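Local coordinates for protein O-methyltransferase (Burkholderia thailandensis, PDB 3MCZ) that probably transfers a methyl group from S-adenosylmethionine to an oxygen of an unidentified acceptor and pairs with a second copy of itself, at residues L194-V197 with L198-H201; E315-P318 with T319-A323. All coordinates share one frame; numbering follows the deposited sequence. Where two conformers were deposited one is given.

Contact 1: residues L194-V197 with L198-H201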
# COMPACT_ATOMS: atom_id res chain seq x y z
N LEU A 194 -14.29 -14.61 25.81
CA LEU A 194 -15.07 -15.03 26.98
C LEU A 194 -16.32 -15.80 26.59
O LEU A 194 -16.61 -16.83 27.18
CB LEU A 194 -15.45 -13.83 27.82
CG LEU A 194 -16.23 -14.19 29.08
CD1 LEU A 194 -15.34 -15.04 30.01
CD2 LEU A 194 -16.70 -12.97 29.79
N ALA A 195 -17.05 -15.29 25.59
CA ALA A 195 -18.27 -15.91 25.15
C ALA A 195 -18.01 -17.33 24.66
O ALA A 195 -18.77 -18.25 25.00
CB ALA A 195 -18.94 -15.05 24.04
N GLN A 196 -16.96 -17.54 23.87
CA GLN A 196 -16.69 -18.85 23.31
C GLN A 196 -16.24 -19.81 24.41
O GLN A 196 -16.55 -21.00 24.36
CB GLN A 196 -15.65 -18.77 22.20
CG GLN A 196 -16.23 -18.33 20.87
CD GLN A 196 -16.56 -19.51 19.98
OE1 GLN A 196 -15.85 -19.78 19.01
NE2 GLN A 196 -17.63 -20.22 20.30
N VAL A 197 -15.50 -19.29 25.38
CA VAL A 197 -15.05 -20.06 26.54
C VAL A 197 -16.30 -20.51 27.33
O VAL A 197 -16.43 -21.67 27.65
CB VAL A 197 -14.10 -19.23 27.45
CG1 VAL A 197 -13.87 -19.95 28.79
CG2 VAL A 197 -12.71 -18.97 26.75
N LEU A 198 -17.23 -19.59 27.62
CA LEU A 198 -18.44 -19.96 28.38
C LEU A 198 -19.31 -20.97 27.63
O LEU A 198 -19.88 -21.86 28.25
CB LEU A 198 -19.23 -18.72 28.80
CG LEU A 198 -18.90 -18.10 30.18
CD1 LEU A 198 -17.39 -18.07 30.43
CD2 LEU A 198 -19.52 -16.70 30.36
N ARG A 199 -19.39 -20.89 26.31
CA ARG A 199 -20.24 -21.79 25.52
C ARG A 199 -19.81 -23.22 25.70
O ARG A 199 -20.64 -24.12 25.84
CB ARG A 199 -20.15 -21.46 24.03
CG ARG A 199 -20.99 -20.26 23.61
CD ARG A 199 -21.97 -20.61 22.48
NE ARG A 199 -21.49 -20.15 21.17
CZ ARG A 199 -20.76 -20.88 20.32
NH1 ARG A 199 -20.40 -20.33 19.16
NH2 ARG A 199 -20.41 -22.14 20.59
N ARG A 200 -18.50 -23.39 25.73
CA ARG A 200 -17.86 -24.68 25.77
C ARG A 200 -17.82 -25.28 27.19
O ARG A 200 -17.67 -26.49 27.36
CB ARG A 200 -16.44 -24.49 25.22
CG ARG A 200 -15.50 -25.54 25.60
CD ARG A 200 -14.58 -25.91 24.50
NE ARG A 200 -14.18 -27.31 24.61
CZ ARG A 200 -13.21 -27.84 23.87
NH1 ARG A 200 -12.89 -29.13 24.03
NH2 ARG A 200 -12.56 -27.10 22.97
N HIS A 201 -17.92 -24.42 28.19
CA HIS A 201 -17.74 -24.79 29.59
C HIS A 201 -18.93 -24.31 30.41
O HIS A 201 -18.89 -23.22 30.99
CB HIS A 201 -16.43 -24.18 30.12
CG HIS A 201 -15.19 -24.70 29.44
ND1 HIS A 201 -14.64 -25.94 29.72
CD2 HIS A 201 -14.40 -24.15 28.49
CE1 HIS A 201 -13.56 -26.11 28.98
NE2 HIS A 201 -13.40 -25.05 28.22

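Contact 2: residues E315-P318 with T319-A323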
# COMPACT_ATOMS: atom_id res chain seq x y z
N GLU A 315 2.46 0.15 21.56
CA GLU A 315 3.79 -0.44 21.46
C GLU A 315 3.68 -1.90 21.79
O GLU A 315 2.99 -2.25 22.76
CB GLU A 315 4.71 0.24 22.47
CG GLU A 315 6.08 -0.43 22.59
CD GLU A 315 7.04 0.29 23.55
OE1 GLU A 315 6.59 1.16 24.34
OE2 GLU A 315 8.27 -0.03 23.51
N LEU A 316 4.36 -2.76 21.02
CA LEU A 316 4.36 -4.18 21.32
C LEU A 316 5.53 -4.41 22.26
O LEU A 316 6.62 -4.07 21.92
CB LEU A 316 4.50 -5.05 20.05
CG LEU A 316 4.40 -6.57 20.26
CD1 LEU A 316 3.10 -7.00 20.96
CD2 LEU A 316 4.59 -7.30 18.88
N HIS A 317 5.28 -4.98 23.43
CA HIS A 317 6.31 -5.31 24.39
C HIS A 317 6.86 -6.72 24.14
O HIS A 317 6.10 -7.63 23.77
CB HIS A 317 5.76 -5.17 25.80
CG HIS A 317 5.16 -3.82 26.05
ND1 HIS A 317 5.93 -2.67 26.04
CD2 HIS A 317 3.89 -3.43 26.25
CE1 HIS A 317 5.14 -1.63 26.24
NE2 HIS A 317 3.90 -2.06 26.39
N PRO A 318 8.17 -6.89 24.32
CA PRO A 318 8.72 -8.22 24.11
C PRO A 318 8.09 -9.29 24.98
O PRO A 318 7.84 -9.08 26.17
CB PRO A 318 10.21 -8.07 24.42
CG PRO A 318 10.50 -6.56 24.21
CD PRO A 318 9.22 -5.88 24.59
N THR A 319 7.89 -10.46 24.38
CA THR A 319 7.25 -11.57 25.05
C THR A 319 8.02 -12.08 26.26
O THR A 319 7.40 -12.35 27.27
CB THR A 319 6.92 -12.69 24.02
OG1 THR A 319 6.21 -12.07 22.92
CG2 THR A 319 6.06 -13.78 24.66
N PRO A 320 9.35 -12.21 26.16
CA PRO A 320 10.10 -12.58 27.36
C PRO A 320 10.00 -11.54 28.48
O PRO A 320 10.07 -11.91 29.65
CB PRO A 320 11.56 -12.69 26.87
CG PRO A 320 11.43 -12.96 25.39
CD PRO A 320 10.23 -12.14 24.98
N TRP A 321 9.83 -10.27 28.13
CA TRP A 321 9.69 -9.22 29.15
C TRP A 321 8.33 -9.38 29.85
O TRP A 321 8.26 -9.33 31.09
CB TRP A 321 9.82 -7.83 28.53
CG TRP A 321 9.64 -6.75 29.52
CD1 TRP A 321 10.58 -6.22 30.35
CD2 TRP A 321 8.43 -6.06 29.80
NE1 TRP A 321 10.02 -5.25 31.14
CE2 TRP A 321 8.68 -5.16 30.84
CE3 TRP A 321 7.13 -6.16 29.29
CZ2 TRP A 321 7.70 -4.31 31.35
CZ3 TRP A 321 6.16 -5.30 29.80
CH2 TRP A 321 6.46 -4.39 30.81
N ILE A 322 7.28 -9.58 29.07
CA ILE A 322 5.96 -9.86 29.65
C ILE A 322 6.02 -11.09 30.58
O ILE A 322 5.52 -11.05 31.71
CB ILE A 322 4.86 -10.06 28.57
CG1 ILE A 322 4.71 -8.78 27.74
CG2 ILE A 322 3.54 -10.45 29.24
CD1 ILE A 322 3.84 -8.89 26.40
N ALA A 323 6.65 -12.17 30.11
CA ALA A 323 6.74 -13.36 30.91
C ALA A 323 7.46 -13.11 32.22
O ALA A 323 7.05 -13.63 33.26
CB ALA A 323 7.39 -14.51 30.10
O HOH W 1 4.81 -9.93 23.05

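Contact 1: residues L194-V197 with L198-H201
Leu198 N donates to Leu194 O (2.9 Å, N-H...O 164°) and Arg199 N to Ala195 O (3.0 Å), regular bonds of the last turns of helix 192-200. Beyond them the ladder weakens: Arg200 N makes weak bonds to Gln196 O and Val197 O, as does His201 N to Val197 O (3.2 Å) where the chain leaves helical conformation. On the buried flank the Leu194 and Leu198 side chains meet through their CD1 methyls, 3.7 Å apart, and both also touch Val231. This helix is the crossover of a beta-alpha-beta unit between strands 182-186 and 205-210 of the Rossmann-like methyltransferase domain. Gln196, packed against helix 150-172, and the exposed Arg199 run side by side. In one of two Gln196 conformers NE2 lies over one guanidinium face, 3.2 Å from Arg199 CZ, a doubtful placement between two donors that do not bond; there OE1 accepts a hydrogen bond from Gln165. With CG of His201 anti to the carbonyl carbon (chi1 -64°), the imidazole folds back along the helix end, bringing CD2 edge-on to Val197 O at 3.3 Å. Arg200 CG rests over one face of that ring, and His201 NE2 is hydrogen-bonded to Ser172 O.

Contact 2: residues E315-P318 with T319-A323
At the N-terminus of helix 319-328, Pro318 occupies the N-cap position and meets the first turn through its carbonyl and its ring. Pro318 O accepts a straight bond from Ile322 N (3.0 Å, N-H...O 167°), with the N-H meeting the carbonyl almost head-on, and a weak, more bent one from Trp321 N. Two side chains close in on Pro318 O: Trp321 CB at 3.3 Å and Ile322 CG1 at 3.5 Å. Pro318 CB also packs against Trp321 CB and Pro320 CD. Since Trp321 CG lies anti to the backbone N (chi1 178°), the indole extends back beside His317, pointing the same way; its CE3 lies 3.9 Å from His317 CB. The His317 ring and the six-membered ring of Trp321 meet obliquely, inclined at 45° with their centroids 5.5 Å apart. His317 NE2 is held by Phe261 O, while Trp321 also packs on Ala263 and Arg267 of helix 263-275. Across the cap, one water donates to His317 O (2.7 Å) and accepts from Thr319 OG1 (2.6 Å), joining the incoming loop to the first helical residue. Thr319 OG1 also bonds to Met290 N, tying this bridge to the loop after strand 281-288. An N-cap carbonyl taking the i+4 N-H, with a proline in the first turn, where its missing N-H costs no helical bond, fits the start of an alpha-helix.

How the contacts relate
Contact 1 precedes contact 2 along the chain, and both belong to the O-methyltransferase domain. Their centres are 27 Å apart and their nearest atoms about 19 Å, so they do not touch; the seven-stranded mixed sheet separates them. Contact 1 ends the helix between strands 182-186 and 205-210, whereas contact 2 begins the helix leading to outermost strand 332-338. Strand order 3-2-1-4-5-7-6, with 341-347 antiparallel to its neighbours, is that of class I S-adenosylmethionine-dependent methyltransferases. In this fold helix 192-200 lies against one face of the sheet and helix 319-328 against the other, so the contacts belong to both outer layers of the Rossmann-like sandwich. In contact 2, Glu315 additionally packs on Ile75 of the second subunit, while no other chain of the assembly touches contact 1.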